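Local coordinates for protein halogenase (Chondromyces crocatus, PDB 3E1T) that probably halogenates a precursor of chondrochloren, with FAD as its bound redox cofactor, at residues Asp217-Tyr222 with Asp309-Ser314; Ile46-Leu51 with Leu229-Ala234. All blocks are in the same frame, centred on the assembly; numbering follows the deposited sequence.

Contact 1 (Asp217-Tyr222 with Asp309-Ser314); sequences DGWFWY and DPVFSS. With FAD (flavin-adenine dinucleotide), chain C.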
loop_
_atom_site.group_PDB
_atom_site.type_symbol
_atom_site.label_atom_id
_atom_site.label_comp_id
_atom_site.label_asym_id
_atom_site.label_seq_id
_atom_site.Cartn_x
_atom_site.Cartn_y
_atom_site.Cartn_z
ATOM N N ASP A 217 9.737 -20.786 3.515
ATOM C CA ASP A 217 8.292 -20.757 3.234
ATOM C C ASP A 217 7.745 -19.346 2.938
ATOM O O ASP A 217 6.527 -19.151 2.840
ATOM C CB ASP A 217 7.511 -21.413 4.380
ATOM C CG ASP A 217 7.556 -22.943 4.334
ATOM O OD1 ASP A 217 8.162 -23.517 3.412
ATOM O OD2 ASP A 217 6.951 -23.575 5.216
ATOM N N GLY A 218 8.634 -18.374 2.780
ATOM C CA GLY A 218 8.209 -16.995 2.518
ATOM C C GLY A 218 9.177 -15.992 3.072
ATOM O O GLY A 218 10.388 -16.181 2.975
ATOM N N TRP A 219 8.655 -14.919 3.653
ATOM C CA TRP A 219 9.514 -13.887 4.217
ATOM C C TRP A 219 8.866 -13.168 5.387
ATOM O O TRP A 219 7.647 -13.176 5.532
ATOM C CB TRP A 219 9.992 -12.886 3.141
ATOM C CG TRP A 219 8.895 -12.075 2.487
ATOM C CD1 TRP A 219 8.107 -12.461 1.442
ATOM C CD2 TRP A 219 8.494 -10.736 2.819
ATOM N NE1 TRP A 219 7.230 -11.450 1.110
ATOM C CE2 TRP A 219 7.442 -10.385 1.941
ATOM C CE3 TRP A 219 8.905 -9.812 3.784
ATOM C CZ2 TRP A 219 6.793 -9.146 2.002
ATOM C CZ3 TRP A 219 8.268 -8.573 3.841
ATOM C CH2 TRP A 219 7.221 -8.252 2.952
ATOM N N PHE A 220 9.705 -12.561 6.223
ATOM C CA PHE A 220 9.265 -11.826 7.403
ATOM C C PHE A 220 9.504 -10.336 7.229
ATOM O O PHE A 220 10.491 -9.928 6.609
ATOM C CB PHE A 220 10.062 -12.284 8.629
ATOM C CG PHE A 220 9.426 -13.385 9.406
ATOM C CD1 PHE A 220 8.462 -13.102 10.370
ATOM C CD2 PHE A 220 9.821 -14.703 9.210
ATOM C CE1 PHE A 220 7.870 -14.125 11.111
ATOM C CE2 PHE A 220 9.246 -15.739 9.935
ATOM C CZ PHE A 220 8.272 -15.456 10.898
ATOM N N TRP A 221 8.607 -9.521 7.772
ATOM C CA TRP A 221 8.952 -8.136 8.075
ATOM C C TRP A 221 9.159 -7.973 9.574
ATOM O O TRP A 221 8.614 -8.745 10.375
ATOM C CB TRP A 221 7.919 -7.134 7.540
ATOM C CG TRP A 221 6.644 -7.003 8.353
ATOM C CD1 TRP A 221 6.485 -6.330 9.532
ATOM C CD2 TRP A 221 5.344 -7.518 8.008
ATOM N NE1 TRP A 221 5.175 -6.419 9.964
ATOM C CE2 TRP A 221 4.454 -7.131 9.040
ATOM C CE3 TRP A 221 4.852 -8.286 6.940
ATOM C CZ2 TRP A 221 3.098 -7.475 9.030
ATOM C CZ3 TRP A 221 3.498 -8.619 6.921
ATOM C CH2 TRP A 221 2.635 -8.219 7.972
ATOM N N TYR A 222 9.944 -6.963 9.942
ATOM C CA TYR A 222 10.350 -6.705 11.331
ATOM C C TYR A 222 10.493 -5.196 11.440
ATOM O O TYR A 222 11.495 -4.632 11.014
ATOM C CB TYR A 222 11.689 -7.387 11.637
ATOM C CG TYR A 222 12.138 -7.339 13.100
ATOM C CD1 TYR A 222 11.805 -8.366 13.978
ATOM C CD2 TYR A 222 12.923 -6.289 13.588
ATOM C CE1 TYR A 222 12.222 -8.348 15.314
ATOM C CE2 TYR A 222 13.361 -6.263 14.947
ATOM C CZ TYR A 222 12.998 -7.294 15.793
ATOM O OH TYR A 222 13.401 -7.314 17.120
ATOM N N ASP A 309 1.726 -5.615 -2.732
ATOM C CA ASP A 309 2.304 -6.579 -1.786
ATOM C C ASP A 309 3.132 -5.768 -0.791
ATOM O O ASP A 309 3.620 -4.707 -1.142
ATOM C CB ASP A 309 3.181 -7.614 -2.544
ATOM C CG ASP A 309 3.663 -8.754 -1.664
ATOM O OD1 ASP A 309 2.896 -9.714 -1.421
ATOM O OD2 ASP A 309 4.834 -8.701 -1.214
ATOM N N PRO A 310 3.270 -6.243 0.456
ATOM C CA PRO A 310 3.956 -5.446 1.482
ATOM C C PRO A 310 5.467 -5.208 1.332
ATOM O O PRO A 310 6.001 -4.372 2.065
ATOM C CB PRO A 310 3.710 -6.240 2.779
ATOM C CG PRO A 310 2.625 -7.200 2.466
ATOM C CD PRO A 310 2.743 -7.495 1.018
ATOM N N VAL A 311 6.165 -5.917 0.441
ATOM C CA VAL A 311 7.611 -5.699 0.367
ATOM C C VAL A 311 7.877 -4.359 -0.310
ATOM O O VAL A 311 7.214 -4.019 -1.294
ATOM C CB VAL A 311 8.397 -6.878 -0.277
ATOM C CG1 VAL A 311 7.980 -7.132 -1.692
ATOM C CG2 VAL A 311 9.910 -6.616 -0.196
ATOM N N PHE A 312 8.836 -3.614 0.243
ATOM C CA PHE A 312 9.112 -2.216 -0.108
ATOM C C PHE A 312 8.040 -1.175 0.284
ATOM O O PHE A 312 8.150 -0.005 -0.071
ATOM C CB PHE A 312 9.585 -2.062 -1.565
ATOM C CG PHE A 312 11.004 -2.511 -1.781
ATOM C CD1 PHE A 312 11.282 -3.681 -2.475
ATOM C CD2 PHE A 312 12.064 -1.775 -1.254
ATOM C CE1 PHE A 312 12.601 -4.104 -2.661
ATOM C CE2 PHE A 312 13.379 -2.179 -1.442
ATOM C CZ PHE A 312 13.650 -3.355 -2.146
ATOM N N SER A 313 7.030 -1.602 1.050
ATOM C CA SER A 313 6.172 -0.676 1.801
ATOM C C SER A 313 5.563 0.452 0.970
ATOM O O SER A 313 5.787 1.631 1.262
ATOM C CB SER A 313 6.966 -0.059 2.949
ATOM O OG SER A 313 7.406 -1.040 3.870
ATOM N N SER A 314 4.806 0.104 -0.063
ATOM C CA SER A 314 4.268 1.126 -0.955
ATOM C C SER A 314 2.804 1.489 -0.736
ATOM O O SER A 314 2.311 2.395 -1.393
ATOM C CB SER A 314 4.465 0.709 -2.405
ATOM O OG SER A 314 3.648 -0.400 -2.723
HETATM P PA FAD C . -7.422 1.924 5.092
HETATM O O1A FAD C . -6.166 2.282 5.841
HETATM O O2A FAD C . -7.800 0.484 5.142
HETATM O O5B FAD C . -8.624 2.793 5.732
HETATM C C5B FAD C . -9.941 2.733 5.210
HETATM C C4B FAD C . -10.930 3.244 6.262
HETATM O O4B FAD C . -12.263 3.091 5.820
HETATM C C3B FAD C . -10.810 2.451 7.560
HETATM O O3B FAD C . -10.581 3.368 8.606
HETATM C C2B FAD C . -12.154 1.776 7.739
HETATM O O2B FAD C . -12.545 1.824 9.082
HETATM C C1B FAD C . -13.068 2.623 6.873
HETATM N N9A FAD C . -14.229 1.921 6.297
HETATM C C8A FAD C . -14.316 0.640 5.813
HETATM N N7A FAD C . -15.578 0.450 5.363
HETATM C C5A FAD C . -16.291 1.588 5.538
HETATM C C6A FAD C . -17.620 1.951 5.269
HETATM N N6A FAD C . -18.519 1.053 4.844
HETATM N N1A FAD C . -18.037 3.224 5.577
HETATM C C2A FAD C . -17.191 4.127 6.168
HETATM N N3A FAD C . -15.892 3.754 6.438
HETATM C C4A FAD C . -15.449 2.516 6.124
HETATM N N1 FAD C . 1.619 -0.087 3.648
HETATM C C2 FAD C . 2.689 0.704 3.958
HETATM O O2 FAD C . 2.699 1.856 3.531
HETATM N N3 FAD C . 3.723 0.187 4.719
HETATM C C4 FAD C . 3.679 -1.124 5.183
HETATM O O4 FAD C . 4.588 -1.581 5.879
HETATM C C4X FAD C . 2.596 -1.929 4.854
HETATM N N5 FAD C . 2.515 -3.236 5.297
HETATM C C5X FAD C . 1.421 -4.012 4.963
HETATM C C6 FAD C . 1.333 -5.339 5.396
HETATM C C7 FAD C . 0.218 -6.118 5.049
HETATM C C7M FAD C . 0.245 -7.594 5.332
HETATM C C8 FAD C . -0.807 -5.575 4.265
HETATM C C8M FAD C . -1.917 -6.432 3.700
HETATM C C9 FAD C . -0.716 -4.251 3.848
HETATM C C9A FAD C . 0.391 -3.466 4.187
HETATM N N10 FAD C . 0.451 -2.151 3.763
HETATM C C10 FAD C . 1.553 -1.387 4.085
HETATM C "C1'" FAD C . -0.714 -1.521 3.020
HETATM C "C2'" FAD C . -1.574 -0.584 3.876
HETATM O "O2'" FAD C . -2.198 -1.362 4.877
HETATM C "C3'" FAD C . -2.657 0.100 3.028
HETATM O "O3'" FAD C . -2.180 0.370 1.728
HETATM C "C4'" FAD C . -3.155 1.438 3.573
HETATM O "O4'" FAD C . -3.733 1.242 4.844
HETATM C "C5'" FAD C . -4.205 2.011 2.621
HETATM O "O5'" FAD C . -4.897 3.052 3.254
HETATM P P FAD C . -6.411 3.412 2.855
HETATM O O1P FAD C . -6.702 4.833 3.288
HETATM O O2P FAD C . -6.615 3.272 1.380
HETATM O O3P FAD C . -7.308 2.302 3.551
#
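W219 drives the six-membered end of its indole against the D309-S314 loop. CZ2 of W219 lies 3.6 Å from CB of V311, and the two side chains approach at a slant; V311 presents its CB, with both methyls farther off. W219 CH2 reaches 3.6 Å from the backbone N of V311 and 4.1 Å from CB of P310. The carbonyl carbon of P310 and OD2 of D309 sit at the indole edge, near its plane. The CB of W219 already points toward the turn, and CG sits between the backbone N and the carbonyl carbon (chi1 64°). The loop is a type II turn from P310 to S313, closed by S313 N to P310 O at 3.1 Å. From this turn P310 lies over one face of the isoalloxazine, its CB 3.6 Å from C6 of FAD and its CG 3.7 Å from C7. W221, two residues along the strand, brings CH2 to 3.6 Å from the C7M methyl of FAD. Further out, the hydroxyl of Y366, on helix 340-368, bonds both NE1 of W219 and OD2 of D309, while Y286 OH holds OD1. W83 meets W219 edge-to-face, and backbone bonds to V235 and G233 fix this part of the strand in its sheet. With an alanine here in place of W219, the turn would probably lose its indole backing at V311 and P310, and the Y366 hydroxyl its N-H partner. Strand and turn thus meet mainly by van der Waals packing of the indole, and a polar link between them runs through Y366; W219 packs behind the turn as second shell, while P310 and W221 meet the dimethylbenzene end of the flavin.

Contact 2 (Ile46-Leu51 with Leu229-Ala234); sequences IGESLL and LTSVGA. With FAD (flavin-adenine dinucleotide), chain C.
The flavin pocket has one wall built from the loop I46-L51, and E48 ties that wall to S231 on the strand behind it. S231 OG donates to OE2 of E48 at 2.7 Å, reaching the lone pair on the side of the other carboxylate oxygen. The CB of S231 points toward the loop; with OG anti to the backbone N (chi1 169°), the hydroxyl meets OE2. The same OG is bonded by NE1 of W221, and E48 OE1 is bonded by Y195 OH, so both oxygens of the buried carboxylate have a hydrogen-bond partner. The residues flanking E48 handle the cofactor. S49 grips the pyrimidine edge twice: its O accepts from FAD N3 at 2.7 Å, nearly straight at 167°, and its N donates to FAD O4 at 3.3 Å. I46 O accepts from the ribityl O2' at 2.9 Å, while CG1 of I46 rests 3.7 Å from C6, over the isoalloxazine face opposite P310. G47 brings its CA within 3.3 Å of FAD C4X, where a beta carbon would run into O2'. Beyond the pocket, E48 and L50 make backbone bonds to V108 and Y106, L51 occupies the N-cap position of helix 52-61, and strand 229-237 runs between strands 189-197 and 218-224 of the large mixed sheet.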
loop_
_atom_site.group_PDB
_atom_site.type_symbol
_atom_site.label_atom_id
_atom_site.label_comp_id
_atom_site.label_asym_id
_atom_site.label_seq_id
_atom_site.Cartn_x
_atom_site.Cartn_y
_atom_site.Cartn_z
ATOM N N ILE A 46 -2.984 -2.353 9.982
ATOM C CA ILE A 46 -1.650 -2.747 9.502
ATOM C C ILE A 46 -1.191 -1.752 8.429
ATOM O O ILE A 46 -2.015 -1.120 7.796
ATOM C CB ILE A 46 -1.643 -4.217 8.963
ATOM C CG1 ILE A 46 -0.208 -4.735 8.753
ATOM C CG2 ILE A 46 -2.459 -4.339 7.665
ATOM C CD1 ILE A 46 0.637 -4.794 10.045
ATOM N N GLY A 47 0.118 -1.608 8.232
ATOM C CA GLY A 47 0.647 -0.685 7.236
ATOM C C GLY A 47 1.467 0.429 7.867
ATOM O O GLY A 47 1.126 1.605 7.739
ATOM N N GLU A 48 2.585 0.041 8.483
ATOM C CA GLU A 48 3.322 0.864 9.447
ATOM C C GLU A 48 4.589 1.528 8.903
ATOM O O GLU A 48 4.979 2.609 9.353
ATOM C CB GLU A 48 3.647 -0.003 10.663
ATOM C CG GLU A 48 2.382 -0.450 11.419
ATOM C CD GLU A 48 2.471 -1.841 12.002
ATOM O OE1 GLU A 48 1.735 -2.123 12.973
ATOM O OE2 GLU A 48 3.246 -2.675 11.490
ATOM N N SER A 49 5.211 0.909 7.913
ATOM C CA SER A 49 6.458 1.421 7.358
ATOM C C SER A 49 6.208 2.378 6.192
ATOM O O SER A 49 5.609 2.005 5.177
ATOM C CB SER A 49 7.365 0.254 6.938
ATOM O OG SER A 49 8.725 0.662 6.871
ATOM N N LEU A 50 6.690 3.610 6.335
ATOM C CA LEU A 50 6.383 4.672 5.386
ATOM C C LEU A 50 7.554 5.037 4.468
ATOM O O LEU A 50 8.689 4.624 4.695
ATOM C CB LEU A 50 5.879 5.924 6.125
ATOM C CG LEU A 50 4.669 5.834 7.072
ATOM C CD1 LEU A 50 4.317 7.228 7.545
ATOM C CD2 LEU A 50 3.454 5.171 6.385
ATOM N N LEU A 51 7.240 5.817 3.434
ATOM C CA LEU A 51 8.190 6.278 2.431
ATOM C C LEU A 51 8.366 7.797 2.528
ATOM O O LEU A 51 7.476 8.497 3.038
ATOM C CB LEU A 51 7.714 5.891 1.012
ATOM C CG LEU A 51 7.446 4.404 0.708
ATOM C CD1 LEU A 51 7.192 4.172 -0.772
ATOM C CD2 LEU A 51 8.570 3.486 1.218
ATOM N N LEU A 229 8.531 -1.748 21.158
ATOM C CA LEU A 229 7.531 -2.438 20.332
ATOM C C LEU A 229 7.986 -2.712 18.904
ATOM O O LEU A 229 8.527 -1.825 18.230
ATOM C CB LEU A 229 6.182 -1.699 20.365
ATOM C CG LEU A 229 4.935 -2.416 19.821
ATOM C CD1 LEU A 229 4.642 -3.753 20.534
ATOM C CD2 LEU A 229 3.739 -1.486 19.907
ATOM N N THR A 230 7.780 -3.961 18.469
ATOM C CA THR A 230 8.067 -4.389 17.098
ATOM C C THR A 230 6.890 -5.123 16.437
ATOM O O THR A 230 6.313 -6.062 17.009
ATOM C CB THR A 230 9.335 -5.278 17.002
ATOM O OG1 THR A 230 10.400 -4.692 17.763
ATOM C CG2 THR A 230 9.790 -5.408 15.539
ATOM N N SER A 231 6.549 -4.673 15.228
ATOM C CA SER A 231 5.590 -5.362 14.352
ATOM C C SER A 231 6.315 -6.462 13.600
ATOM O O SER A 231 7.361 -6.217 13.014
ATOM C CB SER A 231 4.991 -4.372 13.352
ATOM O OG SER A 231 4.267 -5.046 12.337
ATOM N N VAL A 232 5.774 -7.671 13.619
ATOM C CA VAL A 232 6.449 -8.813 13.012
ATOM C C VAL A 232 5.448 -9.673 12.254
ATOM O O VAL A 232 4.460 -10.162 12.826
ATOM C CB VAL A 232 7.209 -9.693 14.051
ATOM C CG1 VAL A 232 7.955 -10.833 13.342
ATOM C CG2 VAL A 232 8.212 -8.849 14.870
ATOM N N GLY A 233 5.719 -9.877 10.971
ATOM C CA GLY A 233 4.787 -10.597 10.120
ATOM C C GLY A 233 5.465 -11.552 9.176
ATOM O O GLY A 233 6.527 -11.235 8.626
ATOM N N ALA A 234 4.858 -12.725 9.016
ATOM C CA ALA A 234 5.290 -13.718 8.035
ATOM C C ALA A 234 4.352 -13.653 6.830
ATOM O O ALA A 234 3.119 -13.672 6.984
ATOM C CB ALA A 234 5.276 -15.096 8.644
HETATM P PA FAD C . -7.422 1.924 5.092
HETATM O O1A FAD C . -6.166 2.282 5.841
HETATM O O2A FAD C . -7.800 0.484 5.142
HETATM O O5B FAD C . -8.624 2.793 5.732
HETATM C C5B FAD C . -9.941 2.733 5.210
HETATM C C4B FAD C . -10.930 3.244 6.262
HETATM O O4B FAD C . -12.263 3.091 5.820
HETATM C C3B FAD C . -10.810 2.451 7.560
HETATM O O3B FAD C . -10.581 3.368 8.606
HETATM C C2B FAD C . -12.154 1.776 7.739
HETATM O O2B FAD C . -12.545 1.824 9.082
HETATM C C1B FAD C . -13.068 2.623 6.873
HETATM N N9A FAD C . -14.229 1.921 6.297
HETATM C C8A FAD C . -14.316 0.640 5.813
HETATM N N7A FAD C . -15.578 0.450 5.363
HETATM C C5A FAD C . -16.291 1.588 5.538
HETATM C C6A FAD C . -17.620 1.951 5.269
HETATM N N6A FAD C . -18.519 1.053 4.844
HETATM N N1A FAD C . -18.037 3.224 5.577
HETATM C C2A FAD C . -17.191 4.127 6.168
HETATM N N3A FAD C . -15.892 3.754 6.438
HETATM C C4A FAD C . -15.449 2.516 6.124
HETATM N N1 FAD C . 1.619 -0.087 3.648
HETATM C C2 FAD C . 2.689 0.704 3.958
HETATM O O2 FAD C . 2.699 1.856 3.531
HETATM N N3 FAD C . 3.723 0.187 4.719
HETATM C C4 FAD C . 3.679 -1.124 5.183
HETATM O O4 FAD C . 4.588 -1.581 5.879
HETATM C C4X FAD C . 2.596 -1.929 4.854
HETATM N N5 FAD C . 2.515 -3.236 5.297
HETATM C C5X FAD C . 1.421 -4.012 4.963
HETATM C C6 FAD C . 1.333 -5.339 5.396
HETATM C C7 FAD C . 0.218 -6.118 5.049
HETATM C C7M FAD C . 0.245 -7.594 5.332
HETATM C C8 FAD C . -0.807 -5.575 4.265
HETATM C C8M FAD C . -1.917 -6.432 3.700
HETATM C C9 FAD C . -0.716 -4.251 3.848
HETATM C C9A FAD C . 0.391 -3.466 4.187
HETATM N N10 FAD C . 0.451 -2.151 3.763
HETATM C C10 FAD C . 1.553 -1.387 4.085
HETATM C "C1'" FAD C . -0.714 -1.521 3.020
HETATM C "C2'" FAD C . -1.574 -0.584 3.876
HETATM O "O2'" FAD C . -2.198 -1.362 4.877
HETATM C "C3'" FAD C . -2.657 0.100 3.028
HETATM O "O3'" FAD C . -2.180 0.370 1.728
HETATM C "C4'" FAD C . -3.155 1.438 3.573
HETATM O "O4'" FAD C . -3.733 1.242 4.844
HETATM C "C5'" FAD C . -4.205 2.011 2.621
HETATM O "O5'" FAD C . -4.897 3.052 3.254
HETATM P P FAD C . -6.411 3.412 2.855
HETATM O O1P FAD C . -6.702 4.833 3.288
HETATM O O2P FAD C . -6.615 3.272 1.380
HETATM O O3P FAD C . -7.308 2.302 3.551
#

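How the contacts relate
From the N terminus the chain passes first through 46-51, in the loop between strand 33-36 and helix 52-61. Contact 2 closes the long loop from there to 229-234, with 177 residues between. Contact 1 starts inside that loop, at 217-222, and ends beyond it at 309-314, with 86 residues between. The two closures therefore cross rather than nest. Strands 218-224 and 229-237 follow one another in the chain and pair antiparallel, so the contacts share a sheet; their centres lie about 9 Å apart. Together they fasten two cofactor-binding loops, one before helix 52-61 and one before helix 315-333, to adjacent strands of that sheet.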